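Local coordinates for lipoprotein (Actinomyces odontolyticus, PDB 3UP9) that probably binds L-methionine for uptake, as a membrane-anchored NlpA-family lipoprotein of the periplasmic-binding-protein type that holds selenomethionine in the crystal, at residues V92-N95 / K96-S99; D139-I142 / N143-T146; V145-K149 / N150-R154; V191-P195 / V196-A200. One frame throughout, in Å; residues are numbered along the deposited sequence.

Interaction 1 of 4, residues V92-N95 / K96-S99; sequences VFSN and KHKS
Ser94 OG is gripped by two successive backbone amides where the chain leaves strand 91-93. His97 N donates to Ser94 OG over 2.9 Å with an N-H...O angle of 144°. Lys96 N reaches the same Ser94 OG at 3.0 Å and straighter, 154°. The bond from Lys96 N, two residues on, makes an ST turn; the one from His97 N is additional. The torsion explains the reach: OG lies anti to the Ser94 nitrogen (chi1 168°), beside its own carbonyl carbon, and therefore faces the chain that follows. Ser94 CB lies against His97 O, at 3.4 Å. Within the turn, Lys96 CB sits over one face of the His97 imidazole, 3.7 Å above its plane and offset toward the rim. The hydroxyl is also hydrogen-bonded to Asp169 O, and His97 NE2 to Asp169 OD1, which ties the turn to the residue just before strand 170-173. Without the hydroxyl, as in an alanine here, both amides and the Asp169 carbonyl would probably lose their common partner, leaving the bend freer to open. With two amides donating, the hydroxyl hydrogen is left to the Asp169 carbonyl, and one oxygen ties together a surface turn at the end of a strand.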
loop_
_atom_site.group_PDB
_atom_site.type_symbol
_atom_site.label_atom_id
_atom_site.label_comp_id
_atom_site.label_asym_id
_atom_site.label_seq_id
_atom_site.Cartn_x
_atom_site.Cartn_y
_atom_site.Cartn_z
ATOM N N VAL A 92 -11.512 -3.376 -6.063
ATOM C CA VAL A 92 -11.911 -4.644 -6.618
ATOM C C VAL A 92 -11.722 -4.439 -8.101
ATOM O O VAL A 92 -12.186 -3.434 -8.680
ATOM C CB VAL A 92 -13.370 -4.999 -6.294
ATOM C CG1 VAL A 92 -13.734 -6.340 -6.949
ATOM C CG2 VAL A 92 -13.584 -5.023 -4.780
ATOM N N PHE A 93 -10.971 -5.360 -8.684
ATOM C CA PHE A 93 -10.684 -5.369 -10.084
ATOM C C PHE A 93 -11.156 -6.657 -10.676
ATOM O O PHE A 93 -11.370 -7.628 -9.971
ATOM C CB PHE A 93 -9.163 -5.205 -10.285
ATOM C CG PHE A 93 -8.635 -3.885 -9.779
ATOM C CD1 PHE A 93 -8.255 -3.720 -8.454
ATOM C CD2 PHE A 93 -8.552 -2.792 -10.622
ATOM C CE1 PHE A 93 -7.764 -2.500 -7.992
ATOM C CE2 PHE A 93 -8.067 -1.569 -10.162
ATOM C CZ PHE A 93 -7.647 -1.436 -8.856
ATOM N N SER A 94 -11.310 -6.658 -11.991
ATOM C CA SER A 94 -11.701 -7.843 -12.732
ATOM C C SER A 94 -11.347 -7.657 -14.211
ATOM O O SER A 94 -11.371 -6.562 -14.720
ATOM C CB SER A 94 -13.215 -8.056 -12.544
ATOM O OG SER A 94 -13.782 -8.995 -13.416
ATOM N N ASN A 95 -11.030 -8.756 -14.888
ATOM C CA ASN A 95 -11.010 -8.781 -16.342
ATOM C C ASN A 95 -12.210 -9.506 -16.958
ATOM O O ASN A 95 -12.272 -9.616 -18.193
ATOM C CB ASN A 95 -9.726 -9.415 -16.869
ATOM C CG ASN A 95 -8.511 -8.573 -16.613
ATOM O OD1 ASN A 95 -8.587 -7.364 -16.406
ATOM N ND2 ASN A 95 -7.389 -9.213 -16.589
ATOM N N LYS A 96 -13.142 -10.006 -16.124
ATOM C CA LYS A 96 -14.250 -10.876 -16.610
ATOM C C LYS A 96 -15.617 -10.206 -16.444
ATOM O O LYS A 96 -16.571 -10.564 -17.114
ATOM C CB LYS A 96 -14.216 -12.302 -15.943
ATOM C CG LYS A 96 -12.936 -13.137 -16.296
ATOM C CD LYS A 96 -12.724 -14.487 -15.533
ATOM C CE LYS A 96 -11.331 -15.110 -15.671
ATOM N NZ LYS A 96 -10.789 -14.851 -17.039
ATOM N N HIS A 97 -15.701 -9.217 -15.552
ATOM C CA HIS A 97 -16.951 -8.542 -15.179
ATOM C C HIS A 97 -16.684 -7.059 -14.913
ATOM O O HIS A 97 -15.548 -6.658 -14.584
ATOM C CB HIS A 97 -17.568 -9.183 -13.926
ATOM C CG HIS A 97 -17.600 -10.696 -13.938
ATOM N ND1 HIS A 97 -18.491 -11.401 -14.684
ATOM C CD2 HIS A 97 -16.815 -11.629 -13.267
ATOM C CE1 HIS A 97 -18.264 -12.746 -14.518
ATOM N NE2 HIS A 97 -17.231 -12.890 -13.651
ATOM N N LYS A 98 -17.736 -6.245 -15.022
ATOM C CA LYS A 98 -17.666 -4.819 -14.668
ATOM C C LYS A 98 -18.534 -4.547 -13.376
ATOM O O LYS A 98 -18.538 -3.441 -12.849
ATOM C CB LYS A 98 -18.093 -3.954 -15.870
ATOM C CG LYS A 98 -17.067 -3.153 -16.713
ATOM C CD LYS A 98 -16.451 -3.816 -17.912
ATOM C CE LYS A 98 -16.625 -3.059 -19.259
ATOM N NZ LYS A 98 -15.845 -1.863 -19.597
ATOM N N SER A 99 -19.236 -5.552 -12.860
ATOM C CA SER A 99 -20.063 -5.397 -11.646
ATOM C C SER A 99 -19.833 -6.576 -10.725
ATOM O O SER A 99 -19.823 -7.719 -11.165
ATOM C CB SER A 99 -21.570 -5.348 -11.964
ATOM O OG SER A 99 -22.351 -5.366 -10.774
#

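Interaction 2 of 4, residues D139-I142 / N143-T146; sequences DVNI and NTVT
Thr144 turns back on Asp139 and Asn141, and its side chain can be followed atom by atom. Thr144 CB lies 3.6 Å from Asp139 O. From there Thr144 OG1 donates to Asp139 O at 2.7 Å, in the carbonyl plane and on a lone pair. Thr144 OG1 also accepts a weak bond from Asn141 N at 3.3 Å, so that the hydroxyl bridges two backbone groups. The Thr144 and Asn141 side chains cross at about a right angle, with Thr144 CG2 against Asn141 OD1 at 3.4 Å. With chi1 at 78°, OG1 stands between the Thr144 nitrogen and carbonyl carbon, and CG2 is left on the side of the asparagine. Under this side chain the backbone forms a type I beta turn: Thr144 N donates to Asn141 O at 2.9 Å, from 53° out of the carbonyl plane. Val145 N meets the same Asn141 O at 3.3 Å, almost in line with the C=O bond. Asn141 OD1 adds a weak Asx-turn bond from Asn143 N, 2.9 Å long. On the inner side Val140 CG1 meets Val145 CG1 at 3.8 Å, and both valines rest on Leu122 of helix 115-127. A valine in place of the threonine would probably leave Asp139 O without its hydroxyl donor and slacken the hold on the incoming chain. The loop between strands 131-132 and 146-147 is thus pinned by one hydroxyl that both gives and accepts and one carbonyl that takes two amides.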
loop_
_atom_site.group_PDB
_atom_site.type_symbol
_atom_site.label_atom_id
_atom_site.label_comp_id
_atom_site.label_asym_id
_atom_site.label_seq_id
_atom_site.Cartn_x
_atom_site.Cartn_y
_atom_site.Cartn_z
ATOM N N ASP A 139 -10.267 -10.110 15.040
ATOM C CA ASP A 139 -9.440 -10.986 14.200
ATOM C C ASP A 139 -10.096 -11.380 12.817
ATOM O O ASP A 139 -10.738 -12.456 12.708
ATOM C CB ASP A 139 -9.149 -12.238 15.021
ATOM C CG ASP A 139 -7.968 -13.019 14.493
ATOM O OD1 ASP A 139 -7.000 -12.371 14.062
ATOM O OD2 ASP A 139 -7.998 -14.271 14.519
ATOM N N VAL A 140 -9.933 -10.524 11.785
ATOM C CA VAL A 140 -10.698 -10.602 10.504
ATOM C C VAL A 140 -9.917 -11.220 9.314
ATOM O O VAL A 140 -8.983 -10.607 8.743
ATOM C CB VAL A 140 -11.241 -9.206 10.065
ATOM C CG1 VAL A 140 -12.079 -9.296 8.791
ATOM C CG2 VAL A 140 -12.029 -8.546 11.191
ATOM N N ASN A 141 -10.336 -12.422 8.927
ATOM C CA ASN A 141 -9.692 -13.191 7.861
ATOM C C ASN A 141 -10.677 -14.105 7.076
ATOM O O ASN A 141 -11.829 -14.258 7.471
ATOM C CB ASN A 141 -8.486 -13.958 8.435
ATOM C CG ASN A 141 -8.876 -15.092 9.393
ATOM O OD1 ASN A 141 -9.734 -15.945 9.093
ATOM N ND2 ASN A 141 -8.214 -15.119 10.541
ATOM N N ILE A 142 -10.241 -14.694 5.966
ATOM C CA ILE A 142 -11.149 -15.516 5.156
ATOM C C ILE A 142 -11.866 -16.648 5.901
ATOM O O ILE A 142 -12.999 -16.994 5.506
ATOM C CB ILE A 142 -10.526 -16.046 3.827
ATOM C CG1 ILE A 142 -9.321 -16.994 4.034
ATOM C CG2 ILE A 142 -10.225 -14.871 2.913
ATOM C CD1 ILE A 142 -8.741 -17.594 2.743
ATOM N N ASN A 143 -11.253 -17.184 6.980
ATOM C CA ASN A 143 -11.904 -18.207 7.843
ATOM C C ASN A 143 -12.817 -17.670 8.950
ATOM O O ASN A 143 -13.521 -18.467 9.549
ATOM C CB ASN A 143 -10.879 -19.140 8.525
ATOM C CG ASN A 143 -9.853 -19.690 7.563
ATOM O OD1 ASN A 143 -10.179 -20.227 6.493
ATOM N ND2 ASN A 143 -8.590 -19.523 7.920
ATOM N N THR A 144 -12.809 -16.367 9.264
ATOM C CA THR A 144 -13.672 -15.843 10.353
ATOM C C THR A 144 -14.844 -14.964 9.889
ATOM O O THR A 144 -15.703 -14.644 10.692
ATOM C CB THR A 144 -12.860 -15.130 11.490
ATOM O OG1 THR A 144 -12.476 -13.815 11.080
ATOM C CG2 THR A 144 -11.613 -15.940 11.886
ATOM N N VAL A 145 -14.893 -14.584 8.609
ATOM C CA VAL A 145 -16.028 -13.808 8.058
ATOM C C VAL A 145 -17.119 -14.795 7.574
ATOM O O VAL A 145 -16.840 -15.994 7.470
ATOM C CB VAL A 145 -15.570 -12.836 6.968
ATOM C CG1 VAL A 145 -14.549 -11.893 7.573
ATOM C CG2 VAL A 145 -15.001 -13.572 5.754
ATOM N N THR A 146 -18.362 -14.339 7.378
ATOM C CA THR A 146 -19.439 -15.221 6.905
ATOM C C THR A 146 -19.744 -14.767 5.508
ATOM O O THR A 146 -20.001 -13.597 5.301
ATOM C CB THR A 146 -20.761 -15.132 7.726
ATOM O OG1 THR A 146 -20.491 -15.395 9.099
ATOM C CG2 THR A 146 -21.834 -16.123 7.208
#

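Interaction 3 of 4, residues V145-K149 / N150-R154; sequences VTKLK and NFDFR
Lys147 runs its aliphatic chain against the rings of Phe151 and Phe153 before its ammonium group turns to the strand backbone. Two bends give this path: chi2 at 138° is far from a staggered value, and chi3 at 51° folds the chain again. Lys147 CG lies 3.5 Å from Phe151 CZ, while Lys147 CD passes Phe153 CE2 at 4.1 Å, the Lys147 and Phe153 side chains running past each other in opposite directions. Lys147 NZ ends 3.0 Å from Phe151 O in a weak hydrogen bond. Asp152 OD1 adds a long salt bridge to Lys147 NZ at 3.7 Å. A water accepts from Phe153 N at 3.1 Å; its approach to Lys147 NZ is doubtfully short. Phe151 holds CG between its nitrogen and carbonyl carbon (chi1 69°), which turns the ring toward the lysine. An edge of that ring meets its neighbour's face, Phe151 CE2 standing 3.4 Å above the centre of the Phe153 ring. Both phenylalanines also touch Val131, so the contact joins the small sheet of strands 131-132 and 146-147 to strand 151-156. The chemistry is divided along one lysine: methylenes shield buried aromatic carbons, while weak polar contacts share its charge.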
loop_
_atom_site.group_PDB
_atom_site.type_symbol
_atom_site.label_atom_id
_atom_site.label_comp_id
_atom_site.label_asym_id
_atom_site.label_seq_id
_atom_site.Cartn_x
_atom_site.Cartn_y
_atom_site.Cartn_z
ATOM N N VAL A 145 -14.893 -14.584 8.609
ATOM C CA VAL A 145 -16.028 -13.808 8.058
ATOM C C VAL A 145 -17.119 -14.795 7.574
ATOM O O VAL A 145 -16.840 -15.994 7.470
ATOM C CB VAL A 145 -15.570 -12.836 6.968
ATOM C CG1 VAL A 145 -14.549 -11.893 7.573
ATOM C CG2 VAL A 145 -15.001 -13.572 5.754
ATOM N N THR A 146 -18.362 -14.339 7.378
ATOM C CA THR A 146 -19.439 -15.221 6.905
ATOM C C THR A 146 -19.744 -14.767 5.508
ATOM O O THR A 146 -20.001 -13.597 5.301
ATOM C CB THR A 146 -20.761 -15.132 7.726
ATOM O OG1 THR A 146 -20.491 -15.395 9.099
ATOM C CG2 THR A 146 -21.834 -16.123 7.208
ATOM N N LYS A 147 -19.730 -15.693 4.561
ATOM C CA LYS A 147 -19.954 -15.381 3.154
ATOM C C LYS A 147 -21.444 -15.210 2.991
ATOM O O LYS A 147 -22.204 -16.002 3.518
ATOM C CB LYS A 147 -19.352 -16.490 2.260
ATOM C CG LYS A 147 -17.884 -16.225 1.891
ATOM C CD LYS A 147 -16.924 -17.412 1.940
ATOM C CE LYS A 147 -17.411 -18.632 1.183
ATOM N NZ LYS A 147 -16.229 -19.483 0.903
ATOM N N LEU A 148 -21.882 -14.139 2.331
ATOM C CA LEU A 148 -23.349 -13.897 2.170
ATOM C C LEU A 148 -23.880 -14.270 0.779
ATOM O O LEU A 148 -25.084 -14.217 0.548
ATOM C CB LEU A 148 -23.738 -12.469 2.567
ATOM C CG LEU A 148 -23.483 -12.065 4.032
ATOM C CD1 LEU A 148 -23.654 -10.552 4.185
ATOM C CD2 LEU A 148 -24.383 -12.802 4.981
ATOM N N LYS A 149 -22.987 -14.686 -0.121
ATOM C CA LYS A 149 -23.345 -15.294 -1.415
ATOM C C LYS A 149 -22.419 -16.504 -1.575
ATOM O O LYS A 149 -21.446 -16.636 -0.855
ATOM C CB LYS A 149 -23.156 -14.285 -2.572
ATOM C CG LYS A 149 -23.958 -12.980 -2.452
ATOM C CD LYS A 149 -25.476 -13.174 -2.711
ATOM C CE LYS A 149 -26.368 -11.941 -2.437
ATOM N NZ LYS A 149 -26.546 -10.945 -3.539
ATOM N N ASN A 150 -22.712 -17.410 -2.489
ATOM C CA ASN A 150 -21.880 -18.594 -2.666
ATOM C C ASN A 150 -20.699 -18.347 -3.623
ATOM O O ASN A 150 -20.856 -18.329 -4.843
ATOM C CB ASN A 150 -22.714 -19.776 -3.160
ATOM C CG ASN A 150 -21.889 -21.051 -3.248
ATOM O OD1 ASN A 150 -21.585 -21.528 -4.334
ATOM N ND2 ASN A 150 -21.479 -21.578 -2.097
ATOM N N PHE A 151 -19.520 -18.143 -3.052
ATOM C CA PHE A 151 -18.302 -18.009 -3.821
ATOM C C PHE A 151 -17.132 -18.528 -2.949
ATOM O O PHE A 151 -17.338 -18.831 -1.787
ATOM C CB PHE A 151 -18.105 -16.534 -4.209
ATOM C CG PHE A 151 -17.771 -15.640 -3.028
ATOM C CD1 PHE A 151 -18.775 -15.088 -2.236
ATOM C CD2 PHE A 151 -16.459 -15.374 -2.698
ATOM C CE1 PHE A 151 -18.453 -14.304 -1.138
ATOM C CE2 PHE A 151 -16.133 -14.598 -1.575
ATOM C CZ PHE A 151 -17.126 -14.079 -0.798
ATOM N N ASP A 152 -15.922 -18.619 -3.502
ATOM C CA ASP A 152 -14.708 -18.960 -2.764
ATOM C C ASP A 152 -13.667 -17.862 -2.867
ATOM O O ASP A 152 -13.447 -17.303 -3.945
ATOM C CB ASP A 152 -14.106 -20.260 -3.310
ATOM C CG ASP A 152 -15.058 -21.411 -3.187
ATOM O OD1 ASP A 152 -15.651 -21.566 -2.099
ATOM O OD2 ASP A 152 -15.242 -22.144 -4.177
ATOM N N PHE A 153 -13.017 -17.561 -1.748
ATOM C CA PHE A 153 -11.817 -16.755 -1.786
ATOM C C PHE A 153 -10.630 -17.588 -2.219
ATOM O O PHE A 153 -10.539 -18.772 -1.916
ATOM C CB PHE A 153 -11.506 -16.170 -0.424
ATOM C CG PHE A 153 -12.455 -15.096 0.019
ATOM C CD1 PHE A 153 -12.375 -13.840 -0.517
ATOM C CD2 PHE A 153 -13.389 -15.344 1.027
ATOM C CE1 PHE A 153 -13.240 -12.847 -0.097
ATOM C CE2 PHE A 153 -14.235 -14.347 1.472
ATOM C CZ PHE A 153 -14.161 -13.099 0.895
ATOM N N ARG A 154 -9.717 -16.979 -2.942
ATOM C CA ARG A 154 -8.438 -17.645 -3.217
ATOM C C ARG A 154 -7.306 -16.728 -2.833
ATOM O O ARG A 154 -7.135 -15.655 -3.421
ATOM C CB ARG A 154 -8.307 -18.025 -4.687
ATOM C CG ARG A 154 -9.382 -18.951 -5.159
ATOM C CD ARG A 154 -9.215 -20.330 -4.595
ATOM N NE ARG A 154 -9.929 -21.167 -5.532
ATOM C CZ ARG A 154 -9.414 -21.639 -6.672
ATOM N NH1 ARG A 154 -8.121 -21.443 -7.014
ATOM N NH2 ARG A 154 -10.209 -22.345 -7.460
HETATM O O HOH W 1 -13.717 -19.080 0.807
#

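Interaction 4 of 4, residues V191-P195 / V196-A200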
loop_
_atom_site.group_PDB
_atom_site.type_symbol
_atom_site.label_atom_id
_atom_site.label_comp_id
_atom_site.label_asym_id
_atom_site.label_seq_id
_atom_site.Cartn_x
_atom_site.Cartn_y
_atom_site.Cartn_z
ATOM N N VAL A 191 -15.195 -1.422 -7.630
ATOM C CA VAL A 191 -15.618 -0.955 -6.300
ATOM C C VAL A 191 -14.359 -0.229 -5.799
ATOM O O VAL A 191 -13.236 -0.709 -6.027
ATOM C CB VAL A 191 -15.936 -2.141 -5.342
ATOM C CG1 VAL A 191 -16.245 -1.714 -3.902
ATOM C CG2 VAL A 191 -17.038 -2.982 -5.917
ATOM N N VAL A 192 -14.526 0.927 -5.189
ATOM C CA VAL A 192 -13.395 1.747 -4.772
ATOM C C VAL A 192 -13.628 2.038 -3.280
ATOM O O VAL A 192 -14.686 2.500 -2.908
ATOM C CB VAL A 192 -13.344 3.091 -5.541
ATOM C CG1 VAL A 192 -12.161 3.929 -5.042
ATOM C CG2 VAL A 192 -13.379 2.879 -7.073
ATOM N N GLU A 193 -12.644 1.752 -2.441
ATOM C CA GLU A 193 -12.644 2.044 -1.029
ATOM C C GLU A 193 -12.769 3.553 -0.811
ATOM O O GLU A 193 -12.155 4.329 -1.519
ATOM C CB GLU A 193 -11.306 1.582 -0.474
ATOM C CG GLU A 193 -11.181 1.478 1.037
ATOM C CD GLU A 193 -9.740 1.192 1.462
ATOM O OE1 GLU A 193 -8.857 1.913 0.953
ATOM O OE2 GLU A 193 -9.511 0.316 2.334
ATOM N N SER A 194 -13.602 3.957 0.149
ATOM C CA SER A 194 -13.790 5.361 0.451
ATOM C C SER A 194 -12.511 6.015 0.955
ATOM O O SER A 194 -11.790 5.405 1.717
ATOM C CB SER A 194 -14.892 5.533 1.472
ATOM O OG SER A 194 -14.711 6.738 2.173
ATOM N N PRO A 195 -12.224 7.253 0.513
ATOM C CA PRO A 195 -11.075 7.960 1.074
ATOM C C PRO A 195 -11.335 8.766 2.383
ATOM O O PRO A 195 -10.436 9.409 2.878
ATOM C CB PRO A 195 -10.700 8.913 -0.063
ATOM C CG PRO A 195 -12.002 9.228 -0.765
ATOM C CD PRO A 195 -12.996 8.139 -0.390
ATOM N N VAL A 196 -12.545 8.717 2.928
ATOM C CA VAL A 196 -12.977 9.558 4.022
ATOM C C VAL A 196 -12.733 8.759 5.304
ATOM O O VAL A 196 -13.171 7.618 5.430
ATOM C CB VAL A 196 -14.508 9.972 3.862
ATOM C CG1 VAL A 196 -15.112 10.455 5.190
ATOM C CG2 VAL A 196 -14.669 11.032 2.757
ATOM N N ASP A 197 -12.028 9.358 6.258
ATOM C CA ASP A 197 -11.666 8.681 7.512
ATOM C C ASP A 197 -10.985 7.301 7.269
ATOM O O ASP A 197 -11.286 6.323 7.939
ATOM C CB ASP A 197 -12.890 8.571 8.451
ATOM C CG ASP A 197 -13.262 9.925 9.120
ATOM O OD1 ASP A 197 -13.855 10.812 8.456
ATOM O OD2 ASP A 197 -12.989 10.101 10.329
ATOM N N ASN A 198 -10.096 7.236 6.277
ATOM C CA ASN A 198 -9.432 5.991 5.912
ATOM C C ASN A 198 -8.087 5.929 6.660
ATOM O O ASN A 198 -7.267 6.825 6.509
ATOM C CB ASN A 198 -9.243 5.936 4.394
ATOM C CG ASN A 198 -8.821 4.590 3.898
ATOM O OD1 ASN A 198 -8.070 3.886 4.552
ATOM N ND2 ASN A 198 -9.285 4.233 2.718
ATOM N N PRO A 199 -7.878 4.905 7.526
ATOM C CA PRO A 199 -6.612 4.938 8.281
ATOM C C PRO A 199 -5.380 4.440 7.519
ATOM O O PRO A 199 -4.260 4.610 8.047
ATOM C CB PRO A 199 -6.904 4.055 9.511
ATOM C CG PRO A 199 -7.861 3.051 8.978
ATOM C CD PRO A 199 -8.768 3.845 8.037
ATOM N N ALA A 200 -5.572 3.909 6.298
ATOM C CA ALA A 200 -4.487 3.277 5.547
ATOM C C ALA A 200 -3.589 4.254 4.803
ATOM O O ALA A 200 -3.280 4.059 3.599
ATOM C CB ALA A 200 -5.018 2.202 4.584
HETATM O O HOH W 2 -8.625 1.330 5.126
#
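Asn198 reaches back to Glu193 and Ser194 through its carboxamide. Between side chains, Asn198 ND2 donates to Glu193 OE1 at 2.9 Å with an N-H...O angle of 158°. The oxygen lies in the amide plane, yet the donor arrives from above the carboxylate, because the two flat groups are turned 83° apart and the side chains cross at about a right angle. Asn198 CG is anti to its own nitrogen (chi1 -169°), a setting that carries the amide across the bend.

Other bonds run from side chain to backbone. Asn198 ND2 also donates to Ser194 O, again at 2.9 Å, while Asn198 OD1 accepts from Ala200 N at 3.0 Å, an Asx turn. Upstream, Ser194 OG accepts from Val196 N at 3.0 Å, an ST turn.

Water adds a bridge: one molecule donates to Asn198 OD1 at 2.7 Å and to Glu193 OE2 at 3.1 Å, spanning the two side chains.

Glu193 has charged and polar ties elsewhere, with OE2 in a salt bridge to Arg120 NE and OE1 bonded to Leu90 N. Arg120 lines the selenomethionine pocket, which places Glu193 behind it as a second-shell residue, the Glu193 side chain about 7 Å from the selenomethionine. Gathered round the carboxylate, the arginine, amides and water would probably favour its ionised form, and through that salt bridge the loop is joined to a pocket arginine.

How the interactions relate
Along the chain the order is interaction 1, interaction 2, interaction 3, interaction 4, with 2 and 3 overlapping at Val145 and Thr146. Their centres lie about 10 Å apart, and Ile142 CG2 packs on Phe153 CG at 3.7 Å. Interactions 1 and 4 have centres about 19 Å apart but meet where strands 91-93 and 191-192 adjoin, Val92 N lying 3.2 Å from Val191 O in a probable hydrogen bond. Interactions 1, 3 and 4 all reach the mixed five-stranded sheet, and helix 115-127 touches side chains from every contact. Only interaction 4 continues toward strand 201-207 of the seven-stranded sheet, forming one crossing between the two sheets beside the ligand pocket.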